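Local coordinates for protein phage terminase large subunit (Thermus phage P7426, PDB 7KS4) that probably acts as the ATP-driven motor that packs viral DNA into empty capsids and as the nuclease that cuts it, this piece being the N-terminal ATPase domain, at residues A[31-36]-A[220-225]; A[162-167]-A[179-184]; A[58-63]-A[148-153]; A[84-89]-A[101-106]. All blocks are in the same frame, centred on the assembly; numbering follows the deposited sequence. Where two conformers were deposited one is given.

Interaction 1: residues A[31-36]-A[220-225]; sequences HRSTAK and ESFHAA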
loop_
_atom_site.group_PDB
_atom_site.type_symbol
_atom_site.label_atom_id
_atom_site.label_comp_id
_atom_site.label_asym_id
_atom_site.label_seq_id
_atom_site.Cartn_x
_atom_site.Cartn_y
_atom_site.Cartn_z
ATOM N N HIS A 31 -4.493 0.643 -9.053
ATOM C CA HIS A 31 -5.839 1.063 -8.664
ATOM C C HIS A 31 -6.911 0.323 -9.455
ATOM O O HIS A 31 -7.994 0.052 -8.928
ATOM C CB HIS A 31 -6.011 2.570 -8.857
ATOM C CG HIS A 31 -5.126 3.399 -7.985
ATOM N ND1 HIS A 31 -5.007 3.188 -6.629
ATOM C CD2 HIS A 31 -4.322 4.449 -8.275
ATOM C CE1 HIS A 31 -4.164 4.068 -6.121
ATOM N NE2 HIS A 31 -3.736 4.845 -7.098
ATOM N N ARG A 32 -6.649 0.016 -10.730
ATOM C CA ARG A 32 -7.645 -0.690 -11.530
ATOM C C ARG A 32 -7.758 -2.161 -11.151
ATOM O O ARG A 32 -8.781 -2.789 -11.445
ATOM C CB ARG A 32 -7.318 -0.574 -13.020
ATOM C CG ARG A 32 -7.553 0.818 -13.586
ATOM C CD ARG A 32 -7.505 0.817 -15.102
ATOM N NE ARG A 32 -7.525 2.170 -15.652
ATOM C CZ ARG A 32 -8.625 2.847 -15.977
ATOM N NH1 ARG A 32 -9.828 2.308 -15.819
ATOM N NH2 ARG A 32 -8.519 4.075 -16.468
ATOM N N SER A 33 -6.741 -2.716 -10.501
ATOM C CA SER A 33 -6.765 -4.124 -10.136
ATOM C C SER A 33 -7.782 -4.378 -9.033
ATOM O O SER A 33 -7.801 -3.676 -8.019
ATOM C CB SER A 33 -5.382 -4.572 -9.670
ATOM O OG SER A 33 -5.441 -5.886 -9.142
ATOM N N THR A 34 -8.609 -5.404 -9.221
ATOM C CA THR A 34 -9.556 -5.852 -8.210
ATOM C C THR A 34 -9.042 -7.044 -7.403
ATOM O O THR A 34 -9.802 -7.618 -6.615
ATOM C CB THR A 34 -10.886 -6.212 -8.871
ATOM O OG1 THR A 34 -10.667 -7.236 -9.850
ATOM C CG2 THR A 34 -11.498 -4.982 -9.537
ATOM N N ALA A 35 -7.777 -7.422 -7.575
ATOM C CA ALA A 35 -7.240 -8.584 -6.880
ATOM C C ALA A 35 -7.184 -8.336 -5.375
ATOM O O ALA A 35 -6.827 -7.247 -4.916
ATOM C CB ALA A 35 -5.843 -8.917 -7.406
ATOM N N LYS A 36 -7.536 -9.364 -4.602
ATOM C CA LYS A 36 -7.479 -9.246 -3.152
ATOM C C LYS A 36 -6.051 -9.250 -2.627
ATOM O O LYS A 36 -5.827 -8.821 -1.492
ATOM C CB LYS A 36 -8.286 -10.373 -2.504
ATOM C CG LYS A 36 -9.755 -10.335 -2.884
ATOM C CD LYS A 36 -10.653 -10.184 -1.668
ATOM C CE LYS A 36 -12.093 -9.889 -2.073
ATOM N NZ LYS A 36 -12.637 -10.897 -3.027
ATOM N N GLU A 220 -2.429 -10.366 -8.114
ATOM C CA GLU A 220 -1.990 -9.609 -9.280
ATOM C C GLU A 220 -0.743 -8.831 -8.898
ATOM O O GLU A 220 -0.728 -8.153 -7.868
ATOM C CB GLU A 220 -3.074 -8.657 -9.794
ATOM C CG GLU A 220 -2.639 -7.869 -11.021
ATOM C CD GLU A 220 -3.795 -7.155 -11.684
ATOM O OE1 GLU A 220 -4.927 -7.252 -11.164
ATOM O OE2 GLU A 220 -3.572 -6.500 -12.724
ATOM N N SER A 221 0.297 -8.931 -9.722
ATOM C CA SER A 221 1.589 -8.346 -9.406
ATOM C C SER A 221 1.987 -7.282 -10.420
ATOM O O SER A 221 1.655 -7.371 -11.607
ATOM C CB SER A 221 2.669 -9.412 -9.348
ATOM O OG SER A 221 2.409 -10.311 -8.292
ATOM N N PHE A 222 2.728 -6.289 -9.930
ATOM C CA PHE A 222 3.161 -5.141 -10.712
ATOM C C PHE A 222 4.656 -4.958 -10.514
ATOM O O PHE A 222 5.167 -5.144 -9.403
ATOM C CB PHE A 222 2.400 -3.889 -10.277
ATOM C CG PHE A 222 0.925 -4.113 -10.142
ATOM C CD1 PHE A 222 0.065 -3.767 -11.170
ATOM C CD2 PHE A 222 0.398 -4.700 -8.999
ATOM C CE1 PHE A 222 -1.288 -3.987 -11.056
ATOM C CE2 PHE A 222 -0.952 -4.916 -8.885
ATOM C CZ PHE A 222 -1.794 -4.556 -9.920
ATOM N N HIS A 223 5.351 -4.603 -11.598
ATOM C CA HIS A 223 6.801 -4.479 -11.592
ATOM C C HIS A 223 7.211 -3.228 -12.356
ATOM O O HIS A 223 6.685 -2.959 -13.439
ATOM C CB HIS A 223 7.470 -5.704 -12.217
ATOM C CG HIS A 223 8.955 -5.711 -12.056
ATOM N ND1 HIS A 223 9.821 -5.652 -13.125
ATOM C CD2 HIS A 223 9.726 -5.736 -10.944
ATOM C CE1 HIS A 223 11.064 -5.658 -12.678
ATOM N NE2 HIS A 223 11.034 -5.708 -11.359
ATOM N N ALA A 224 8.144 -2.465 -11.795
ATOM C CA ALA A 224 8.669 -1.300 -12.495
ATOM C C ALA A 224 9.972 -0.874 -11.843
ATOM O O ALA A 224 10.041 -0.735 -10.618
ATOM C CB ALA A 224 7.666 -0.139 -12.484
ATOM N N ALA A 225 10.999 -0.677 -12.664
ATOM C CA ALA A 225 12.201 -0.009 -12.207
ATOM C C ALA A 225 11.922 1.478 -12.030
ATOM O O ALA A 225 10.954 2.024 -12.562
ATOM C CB ALA A 225 13.340 -0.212 -13.209
HETATM O O HOH W 1 -8.113 -6.963 -11.427
#

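Interaction 2: residues A[162-167]-A[179-184]; sequences SVWSEA and ALIIST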
loop_
_atom_site.group_PDB
_atom_site.type_symbol
_atom_site.label_atom_id
_atom_site.label_comp_id
_atom_site.label_asym_id
_atom_site.label_seq_id
_atom_site.Cartn_x
_atom_site.Cartn_y
_atom_site.Cartn_z
ATOM N N SER A 162 6.567 -14.032 9.133
ATOM C CA SER A 162 5.726 -14.399 10.266
ATOM C C SER A 162 4.723 -13.301 10.597
ATOM O O SER A 162 3.592 -13.589 11.009
ATOM C CB SER A 162 6.596 -14.702 11.485
ATOM O OG SER A 162 7.412 -13.593 11.815
ATOM N N VAL A 163 5.117 -12.037 10.448
ATOM C CA VAL A 163 4.162 -10.952 10.653
ATOM C C VAL A 163 2.967 -11.132 9.726
ATOM O O VAL A 163 1.810 -11.014 10.148
ATOM C CB VAL A 163 4.848 -9.586 10.456
ATOM C CG1 VAL A 163 3.856 -8.446 10.659
ATOM C CG2 VAL A 163 6.019 -9.431 11.427
ATOM N N TRP A 164 3.221 -11.460 8.458
ATOM C CA TRP A 164 2.123 -11.712 7.533
ATOM C C TRP A 164 1.345 -12.964 7.931
ATOM O O TRP A 164 0.134 -12.910 8.175
ATOM C CB TRP A 164 2.650 -11.847 6.099
ATOM C CG TRP A 164 1.595 -12.370 5.179
ATOM C CD1 TRP A 164 1.440 -13.659 4.762
ATOM C CD2 TRP A 164 0.515 -11.628 4.597
ATOM N NE1 TRP A 164 0.341 -13.765 3.950
ATOM C CE2 TRP A 164 -0.245 -12.531 3.832
ATOM C CE3 TRP A 164 0.117 -10.287 4.651
ATOM C CZ2 TRP A 164 -1.374 -12.139 3.122
ATOM C CZ3 TRP A 164 -0.999 -9.901 3.946
ATOM C CH2 TRP A 164 -1.735 -10.821 3.188
ATOM N N SER A 165 2.034 -14.109 8.014
ATOM C CA SER A 165 1.328 -15.384 8.141
ATOM C C SER A 165 0.519 -15.451 9.429
ATOM O O SER A 165 -0.588 -16.003 9.448
ATOM C CB SER A 165 2.321 -16.549 8.082
ATOM O OG SER A 165 3.219 -16.510 9.173
ATOM N N GLU A 166 1.054 -14.908 10.518
ATOM C CA GLU A 166 0.450 -15.082 11.829
ATOM C C GLU A 166 -0.376 -13.883 12.281
ATOM O O GLU A 166 -1.425 -14.064 12.905
ATOM C CB GLU A 166 1.545 -15.375 12.861
ATOM C CG GLU A 166 2.353 -16.640 12.542
ATOM C CD GLU A 166 3.523 -16.854 13.486
ATOM O OE1 GLU A 166 3.700 -16.038 14.417
ATOM O OE2 GLU A 166 4.267 -17.843 13.301
ATOM N N ALA A 167 0.053 -12.660 11.966
ATOM C CA ALA A 167 -0.550 -11.473 12.557
ATOM C C ALA A 167 -1.432 -10.674 11.606
ATOM O O ALA A 167 -2.202 -9.831 12.082
ATOM C CB ALA A 167 0.542 -10.550 13.113
ATOM N N ALA A 179 -5.229 -6.931 0.512
ATOM C CA ALA A 179 -3.885 -6.561 0.912
ATOM C C ALA A 179 -3.198 -5.948 -0.286
ATOM O O ALA A 179 -3.291 -6.485 -1.397
ATOM C CB ALA A 179 -3.085 -7.765 1.410
ATOM N N LEU A 180 -2.530 -4.825 -0.055
ATOM C CA LEU A 180 -1.612 -4.217 -1.008
ATOM C C LEU A 180 -0.205 -4.350 -0.431
ATOM O O LEU A 180 0.120 -3.719 0.578
ATOM C CB LEU A 180 -1.988 -2.761 -1.260
ATOM C CG LEU A 180 -1.070 -1.963 -2.175
ATOM C CD1 LEU A 180 -0.941 -2.604 -3.555
ATOM C CD2 LEU A 180 -1.609 -0.537 -2.270
ATOM N N ILE A 181 0.618 -5.172 -1.075
ATOM C CA ILE A 181 1.922 -5.585 -0.568
ATOM C C ILE A 181 2.960 -4.972 -1.489
ATOM O O ILE A 181 3.109 -5.403 -2.637
ATOM C CB ILE A 181 2.037 -7.113 -0.518
ATOM C CG1 ILE A 181 0.890 -7.678 0.332
ATOM C CG2 ILE A 181 3.397 -7.551 0.027
ATOM C CD1 ILE A 181 0.754 -9.190 0.256
ATOM N N ILE A 182 3.687 -3.984 -0.988
ATOM C CA ILE A 182 4.535 -3.136 -1.817
ATOM C C ILE A 182 5.936 -3.115 -1.224
ATOM O O ILE A 182 6.107 -3.045 -0.004
ATOM C CB ILE A 182 3.966 -1.702 -1.944
ATOM C CG1 ILE A 182 3.876 -1.020 -0.579
ATOM C CG2 ILE A 182 2.595 -1.753 -2.579
ATOM C CD1 ILE A 182 3.278 0.383 -0.610
ATOM N N SER A 183 6.944 -3.182 -2.091
ATOM C CA SER A 183 8.314 -3.175 -1.595
ATOM C C SER A 183 9.298 -3.008 -2.739
ATOM O O SER A 183 9.010 -3.366 -3.883
ATOM C CB SER A 183 8.639 -4.478 -0.848
ATOM O OG SER A 183 9.836 -4.363 -0.094
ATOM N N THR A 184 10.463 -2.468 -2.415
ATOM C CA THR A 184 11.614 -2.802 -3.234
ATOM C C THR A 184 12.086 -4.199 -2.842
ATOM O O THR A 184 11.953 -4.585 -1.679
ATOM C CB THR A 184 12.747 -1.799 -3.034
ATOM O OG1 THR A 184 13.190 -1.859 -1.675
ATOM C CG2 THR A 184 12.274 -0.385 -3.352
#

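Interaction 3: residues A[58-63]-A[148-153]; sequences FELFAR and LDFVIL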
loop_
_atom_site.group_PDB
_atom_site.type_symbol
_atom_site.label_atom_id
_atom_site.label_comp_id
_atom_site.label_asym_id
_atom_site.label_seq_id
_atom_site.Cartn_x
_atom_site.Cartn_y
_atom_site.Cartn_z
ATOM N N PHE A 58 -9.749 6.204 0.077
ATOM C CA PHE A 58 -10.985 5.758 -0.550
ATOM C C PHE A 58 -11.766 4.824 0.371
ATOM O O PHE A 58 -12.974 5.001 0.578
ATOM C CB PHE A 58 -10.671 5.079 -1.879
ATOM C CG PHE A 58 -11.891 4.611 -2.610
ATOM C CD1 PHE A 58 -12.734 5.523 -3.220
ATOM C CD2 PHE A 58 -12.200 3.265 -2.673
ATOM C CE1 PHE A 58 -13.866 5.101 -3.886
ATOM C CE2 PHE A 58 -13.327 2.837 -3.339
ATOM C CZ PHE A 58 -14.158 3.759 -3.950
ATOM N N GLU A 59 -11.093 3.825 0.941
ATOM C CA GLU A 59 -11.783 2.884 1.819
ATOM C C GLU A 59 -12.464 3.598 2.979
ATOM O O GLU A 59 -13.614 3.289 3.315
ATOM C CB GLU A 59 -10.803 1.839 2.351
ATOM C CG GLU A 59 -10.328 0.846 1.312
ATOM C CD GLU A 59 -11.393 -0.161 0.913
ATOM O OE1 GLU A 59 -12.248 -0.499 1.751
ATOM O OE2 GLU A 59 -11.365 -0.610 -0.248
ATOM N N LEU A 60 -11.775 4.558 3.604
ATOM C CA LEU A 60 -12.309 5.169 4.819
ATOM C C LEU A 60 -13.595 5.937 4.543
ATOM O O LEU A 60 -14.484 5.972 5.402
ATOM C CB LEU A 60 -11.260 6.086 5.456
ATOM C CG LEU A 60 -9.981 5.368 5.918
ATOM C CD1 LEU A 60 -8.938 6.379 6.377
ATOM C CD2 LEU A 60 -10.273 4.356 7.025
ATOM N N PHE A 61 -13.722 6.540 3.358
ATOM C CA PHE A 61 -14.910 7.313 3.002
ATOM C C PHE A 61 -15.944 6.497 2.243
ATOM O O PHE A 61 -17.149 6.695 2.444
ATOM C CB PHE A 61 -14.518 8.521 2.149
ATOM C CG PHE A 61 -13.884 9.618 2.930
ATOM C CD1 PHE A 61 -14.664 10.494 3.662
ATOM C CD2 PHE A 61 -12.510 9.776 2.946
ATOM C CE1 PHE A 61 -14.087 11.516 4.397
ATOM C CE2 PHE A 61 -11.927 10.798 3.679
ATOM C CZ PHE A 61 -12.722 11.664 4.409
ATOM N N ALA A 62 -15.500 5.617 1.340
ATOM C CA ALA A 62 -16.425 4.867 0.500
ATOM C C ALA A 62 -16.980 3.639 1.198
ATOM O O ALA A 62 -18.002 3.100 0.756
ATOM C CB ALA A 62 -15.740 4.434 -0.801
ATOM N N ARG A 63 -16.335 3.193 2.272
ATOM C CA ARG A 63 -16.745 2.012 3.025
ATOM C C ARG A 63 -16.829 2.404 4.494
ATOM O O ARG A 63 -15.926 2.097 5.281
ATOM C CB ARG A 63 -15.767 0.860 2.801
ATOM C CG ARG A 63 -15.940 0.176 1.464
ATOM C CD ARG A 63 -17.158 -0.726 1.503
ATOM N NE ARG A 63 -17.325 -1.507 0.282
ATOM C CZ ARG A 63 -18.210 -2.492 0.146
ATOM N NH1 ARG A 63 -19.007 -2.819 1.158
ATOM N NH2 ARG A 63 -18.297 -3.155 -0.999
ATOM N N LEU A 148 -9.724 -6.675 9.987
ATOM C CA LEU A 148 -9.314 -5.716 8.970
ATOM C C LEU A 148 -10.054 -5.950 7.663
ATOM O O LEU A 148 -10.191 -7.086 7.202
ATOM C CB LEU A 148 -7.810 -5.811 8.711
ATOM C CG LEU A 148 -6.889 -5.357 9.839
ATOM C CD1 LEU A 148 -5.452 -5.525 9.418
ATOM C CD2 LEU A 148 -7.153 -3.912 10.234
ATOM N N ASP A 149 -10.514 -4.861 7.061
ATOM C CA ASP A 149 -11.009 -4.906 5.699
ATOM C C ASP A 149 -9.906 -4.691 4.675
ATOM O O ASP A 149 -10.066 -5.089 3.515
ATOM C CB ASP A 149 -12.097 -3.855 5.514
ATOM C CG ASP A 149 -13.212 -4.028 6.502
ATOM O OD1 ASP A 149 -13.984 -4.991 6.325
ATOM O OD2 ASP A 149 -13.286 -3.243 7.474
ATOM N N PHE A 150 -8.800 -4.067 5.069
ATOM C CA PHE A 150 -7.700 -3.865 4.140
ATOM C C PHE A 150 -6.420 -3.657 4.930
ATOM O O PHE A 150 -6.441 -3.237 6.089
ATOM C CB PHE A 150 -7.959 -2.680 3.197
ATOM C CG PHE A 150 -8.009 -1.335 3.886
ATOM C CD1 PHE A 150 -6.908 -0.483 3.853
ATOM C CD2 PHE A 150 -9.158 -0.908 4.536
ATOM C CE1 PHE A 150 -6.942 0.764 4.468
ATOM C CE2 PHE A 150 -9.203 0.354 5.152
ATOM C CZ PHE A 150 -8.091 1.184 5.116
ATOM N N VAL A 151 -5.297 -3.946 4.279
ATOM C CA VAL A 151 -3.994 -3.748 4.898
ATOM C C VAL A 151 -3.006 -3.368 3.812
ATOM O O VAL A 151 -3.087 -3.855 2.680
ATOM C CB VAL A 151 -3.519 -4.999 5.667
ATOM C CG1 VAL A 151 -3.338 -6.180 4.719
ATOM C CG2 VAL A 151 -2.232 -4.706 6.406
ATOM N N ILE A 152 -2.088 -2.472 4.161
ATOM C CA ILE A 152 -0.969 -2.101 3.306
ATOM C C ILE A 152 0.309 -2.512 4.014
ATOM O O ILE A 152 0.521 -2.147 5.177
ATOM C CB ILE A 152 -0.964 -0.591 3.009
ATOM C CG1 ILE A 152 -2.258 -0.192 2.301
ATOM C CG2 ILE A 152 0.267 -0.218 2.177
ATOM C CD1 ILE A 152 -2.667 1.261 2.542
ATOM N N LEU A 153 1.151 -3.276 3.319
ATOM C CA LEU A 153 2.483 -3.619 3.805
ATOM C C LEU A 153 3.474 -2.799 2.997
ATOM O O LEU A 153 3.599 -2.992 1.782
ATOM C CB LEU A 153 2.783 -5.112 3.676
ATOM C CG LEU A 153 2.250 -6.014 4.788
ATOM C CD1 LEU A 153 0.745 -6.106 4.737
ATOM C CD2 LEU A 153 2.878 -7.402 4.696
#

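Interaction 4: residues A[84-89]-A[101-106]; sequences RVVEKV and VQLQRR. With SO4 (sulfate ion), chain C.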
loop_
_atom_site.group_PDB
_atom_site.type_symbol
_atom_site.label_atom_id
_atom_site.label_comp_id
_atom_site.label_asym_id
_atom_site.label_seq_id
_atom_site.Cartn_x
_atom_site.Cartn_y
_atom_site.Cartn_z
ATOM N N ARG A 84 0.482 10.763 5.034
ATOM C CA ARG A 84 -0.146 11.178 3.788
ATOM C C ARG A 84 -1.638 10.883 3.796
ATOM O O ARG A 84 -2.434 11.670 3.269
ATOM C CB ARG A 84 0.529 10.490 2.614
ATOM C CG ARG A 84 1.967 10.889 2.478
ATOM C CD ARG A 84 2.597 10.223 1.305
ATOM N NE ARG A 84 4.036 10.449 1.283
ATOM C CZ ARG A 84 4.776 10.416 0.185
ATOM N NH1 ARG A 84 4.198 10.174 -0.980
ATOM N NH2 ARG A 84 6.081 10.632 0.256
ATOM N N VAL A 85 -2.041 9.758 4.387
ATOM C CA VAL A 85 -3.466 9.476 4.521
ATOM C C VAL A 85 -4.130 10.550 5.374
ATOM O O VAL A 85 -5.220 11.033 5.052
ATOM C CB VAL A 85 -3.682 8.067 5.104
ATOM C CG1 VAL A 85 -5.156 7.807 5.351
ATOM C CG2 VAL A 85 -3.119 7.002 4.149
ATOM N N VAL A 86 -3.476 10.944 6.469
ATOM C CA VAL A 86 -4.021 11.982 7.343
ATOM C C VAL A 86 -4.313 13.251 6.550
ATOM O O VAL A 86 -5.441 13.757 6.557
ATOM C CB VAL A 86 -3.066 12.264 8.515
ATOM C CG1 VAL A 86 -3.536 13.482 9.312
ATOM C CG2 VAL A 86 -2.977 11.049 9.428
ATOM N N GLU A 87 -3.295 13.801 5.876
ATOM C CA GLU A 87 -3.500 15.042 5.126
ATOM C C GLU A 87 -4.687 14.912 4.181
ATOM O O GLU A 87 -5.565 15.786 4.135
ATOM C CB GLU A 87 -2.243 15.420 4.334
ATOM C CG GLU A 87 -2.314 16.806 3.662
ATOM C CD GLU A 87 -3.097 16.814 2.348
ATOM O OE1 GLU A 87 -3.078 15.787 1.634
ATOM O OE2 GLU A 87 -3.731 17.849 2.031
ATOM N N LYS A 88 -4.724 13.820 3.413
ATOM C CA LYS A 88 -5.770 13.650 2.411
ATOM C C LYS A 88 -7.138 13.498 3.060
ATOM O O LYS A 88 -8.124 14.064 2.575
ATOM C CB LYS A 88 -5.462 12.435 1.534
ATOM C CG LYS A 88 -4.188 12.582 0.724
ATOM C CD LYS A 88 -3.884 11.327 -0.088
ATOM C CE LYS A 88 -2.891 11.623 -1.198
ATOM N NZ LYS A 88 -1.698 12.340 -0.699
ATOM N N VAL A 89 -7.219 12.727 4.145
ATOM C CA VAL A 89 -8.496 12.496 4.813
ATOM C C VAL A 89 -9.004 13.784 5.450
ATOM O O VAL A 89 -10.192 14.110 5.367
ATOM C CB VAL A 89 -8.346 11.367 5.851
ATOM C CG1 VAL A 89 -9.486 11.386 6.869
ATOM C CG2 VAL A 89 -8.283 10.008 5.162
ATOM N N VAL A 101 -13.349 14.014 11.247
ATOM C CA VAL A 101 -12.087 13.295 11.382
ATOM C C VAL A 101 -11.550 13.487 12.791
ATOM O O VAL A 101 -11.562 14.598 13.329
ATOM C CB VAL A 101 -11.064 13.779 10.338
ATOM C CG1 VAL A 101 -9.741 13.029 10.488
ATOM C CG2 VAL A 101 -11.631 13.629 8.927
ATOM N N GLN A 102 -11.060 12.401 13.382
ATOM C CA GLN A 102 -10.424 12.430 14.693
ATOM C C GLN A 102 -9.060 11.767 14.569
ATOM O O GLN A 102 -8.948 10.670 14.010
ATOM C CB GLN A 102 -11.286 11.717 15.742
ATOM C CG GLN A 102 -10.814 11.895 17.170
ATOM C CD GLN A 102 -11.571 11.010 18.139
ATOM O OE1 GLN A 102 -12.581 10.397 17.783
ATOM N NE2 GLN A 102 -11.085 10.935 19.371
ATOM N N LEU A 103 -8.031 12.432 15.082
ATOM C CA LEU A 103 -6.651 12.018 14.886
ATOM C C LEU A 103 -5.955 11.862 16.229
ATOM O O LEU A 103 -6.131 12.683 17.133
ATOM C CB LEU A 103 -5.889 13.034 14.030
ATOM C CG LEU A 103 -4.387 12.808 13.843
ATOM C CD1 LEU A 103 -4.099 11.423 13.256
ATOM C CD2 LEU A 103 -3.836 13.893 12.945
ATOM N N GLN A 104 -5.161 10.802 16.346
ATOM C CA GLN A 104 -4.274 10.584 17.487
ATOM C C GLN A 104 -2.893 10.350 16.887
ATOM O O GLN A 104 -2.516 9.207 16.617
ATOM C CB GLN A 104 -4.752 9.417 18.334
ATOM C CG GLN A 104 -6.163 9.597 18.862
ATOM C CD GLN A 104 -6.723 8.333 19.470
ATOM O OE1 GLN A 104 -6.053 7.304 19.512
ATOM N NE2 GLN A 104 -7.962 8.402 19.947
ATOM N N ARG A 105 -2.159 11.441 16.648
ATOM C CA ARG A 105 -0.892 11.334 15.931
ATOM C C ARG A 105 0.087 10.442 16.678
ATOM O O ARG A 105 0.800 9.639 16.064
ATOM C CB ARG A 105 -0.283 12.721 15.704
ATOM C CG ARG A 105 -0.811 13.429 14.467
ATOM C CD ARG A 105 -0.011 14.688 14.124
ATOM N NE ARG A 105 -0.803 15.640 13.342
ATOM C CZ ARG A 105 -0.958 15.604 12.019
ATOM N NH1 ARG A 105 -0.373 14.659 11.291
ATOM N NH2 ARG A 105 -1.707 16.522 11.418
ATOM N N ARG A 106 0.132 10.563 18.006
ATOM C CA ARG A 106 1.086 9.777 18.781
ATOM C C ARG A 106 0.830 8.283 18.616
ATOM O O ARG A 106 1.773 7.497 18.465
ATOM C CB ARG A 106 1.022 10.185 20.255
ATOM C CG ARG A 106 1.239 11.681 20.487
ATOM C CD ARG A 106 1.533 12.006 21.948
ATOM N NE ARG A 106 0.323 12.115 22.760
ATOM C CZ ARG A 106 -0.379 13.235 22.931
ATOM N NH1 ARG A 106 -0.006 14.364 22.343
ATOM N NH2 ARG A 106 -1.464 13.224 23.693
HETATM S S SO4 C . -2.550 10.617 21.214
HETATM O O1 SO4 C . -1.492 10.592 22.220
HETATM O O2 SO4 C . -3.442 11.744 21.473
HETATM O O3 SO4 C . -1.955 10.768 19.887
HETATM O O4 SO4 C . -3.308 9.370 21.297
#

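Interaction 1: residues A[31-36]-A[220-225]
Glu220 reaches across to Ser33 at the point where the chain leaves helix 25-32. Starting from the strand, its CB packs against the methyl of Ala35, with 3.7 Å between the two CB atoms. CG anti to the backbone N (chi1 -179°) and an extended chain beyond it carry the carboxylate past Ala35 to Ser33. There OE1 accepts a very short hydrogen bond, 2.5 Å from Ser33 OG, while Glu220 OE2 is 4.0 Å from Ser33 CB.

Ser33 OG is used twice. It gives its proton to Glu220 OE1 and accepts from the backbone N of Ala35 at 3.2 Å, a nearly straight bond (164°) that closes an ST turn just past the helix end. A water braces the same turn: it accepts from Thr34 N at 2.7 Å and donates to Glu220 OE1 at 3.2 Å. OE1 therefore takes two bonds, one from Ser33 OG and one from the water.

Two residues along the strand, Phe222 turns the edge of its ring to Ser33, CZ standing 3.6 Å from Ser33 CB, which lies near the ring plane. The contact thus pins the turn between helix 25-32 and strand 37-42 to the outermost strand 219-224. Glu220 and Phe222 pair through their backbones with Val39 of strand 37-42, and the Phe222 ring also rests on Ala29 and Ile30 of helix 25-32.

Interaction 2: residues A[162-167]-A[179-184]
This is a buried, wholly apolar helix-on-strand contact inside a beta-alpha-beta unit: strand 150-153, helix 161-175 and strand 178-183 of the P-loop ATPase fold. Helix 161-175 lies over the sheet, and from this part of it a single side chain, Trp164, reaches the strand that follows. The backbones stay well apart, with the CA atoms of Trp164 and Ile181 10.2 Å from each other, and the indole bridges most of the gap.

Its CG is anti to the backbone N (chi1 169°), which sends the six-membered ring toward the strand. Two alternate residues of the strand receive it, in different ways. Ala179 meets the rim, its CB close to the ring plane and 3.8 Å from Trp164 CH2. Ile181 comes from over one face, its side chain crossing that of Trp164 at about a right angle.

Around the indole, Trp190 and Phe194 of helix 190-197 add further aromatic contacts, the Phe194 ring meeting it edge-to-face, and Leu172 touches both Trp164 and Ala179. At the far end of the strand the chain comes to the probable ATPase site: Thr184 N donates to Glu155, the predicted catalytic glutamate. Back at the tryptophan, the terminal methyl CD1 of Ile181 sits 4.1 Å from Trp164 CZ3, above the ring but displaced toward its rim.

Interaction 3: residues A[58-63]-A[148-153]
Phe150 opens the predicted Walker B strand of this P-loop ATPase, and here its ring meets the last turn of helix 48-62, the helix that follows the nucleotide-binding P-loop. Glu59 lies over one ring face. Its CB makes a CH-pi contact 4.0 Å from the centroid of the Phe150 ring, 28° off the ring normal, and approaches CE2 most closely, at 3.6 Å. CG lies over the same face, displaced toward the rim near CD2. The two side chains slide past each other in opposite directions.

Leu60 comes instead at the ring edge, with CD2 4.3 Å from Phe150 CZ and near the ring plane.

What Glu59 offers the ring is therefore mainly its aliphatic part. A bend at chi2 (-73°) turns the carboxylate off past the rim of the ring, its plane tilted 41° from it, and OE2 is hydrogen-bonded to the indole NE1 of Trp178, whose ring also meets Phe150. A buried acid is thus given a polar partner while its methylenes pack on the phenyl, an anchoring that would tend to fix the glutamate's rotation.

Interaction 4: residues A[84-89]-A[101-106]
Val86 and Val89, one helical turn apart, press against alternate residues of strand 99-104, and this is the close-packed part of the contact. Val89 CG1 lies 3.7 Å from CG2 of Val101 and only slightly farther from its CG1. Val86 meets Leu103 methyl to methyl, the side chains crossing at about a right angle: its CG1 is 3.7 Å from Leu103 CD2, and its CG2 is 4.0 Å from Leu103 CD1. In both valines CG1 is anti to the backbone N, the position that puts this methyl against the strand.

Beyond Leu103 the contact becomes looser and opens to solvent. Arg105 runs extended from CG to NE back alongside Leu103, bringing NH1 to 3.9 Å from Val86 CG1, while Leu103 CD2 lies 3.4 Å above the centre of its guanidinium plane. The backbone N of Arg106 makes a weak hydrogen bond to a sulfate, probably from the crystallisation liquor, which Arg107 also binds; the poorly ordered Arg106 side chain is doubtful.

The contact fastens helix 75-92 to the outermost strand 99-104, which is antiparallel to strand 109-115; Val112 of that strand also touches Val89. Elsewhere on the helix, Arg84 and Lys88 form salt bridges to Glu50 of helix 48-62, and Arg84 touches the bound ADP.

From the N terminus, the chain first leaves helix 25-32 at 31-36, and interaction 1 closes the longest loop when the chain returns at 220-225; the other three contacts all lie inside that loop. Interaction 3 opens next at 58-63 and closes at 148-153, with interaction 4 nested within it. Interaction 2 follows in series, so no loops cross. All four reach one mixed sheet, interactions 1 and 4 at its two outermost strands. Strands 150-153 and 178-183 are neighbours in the sheet and join interactions 2 and 3, Lys36 O meets Ala179 N between interactions 1 and 2, and Leu60 packs on Val85 and Val89 between interactions 3 and 4.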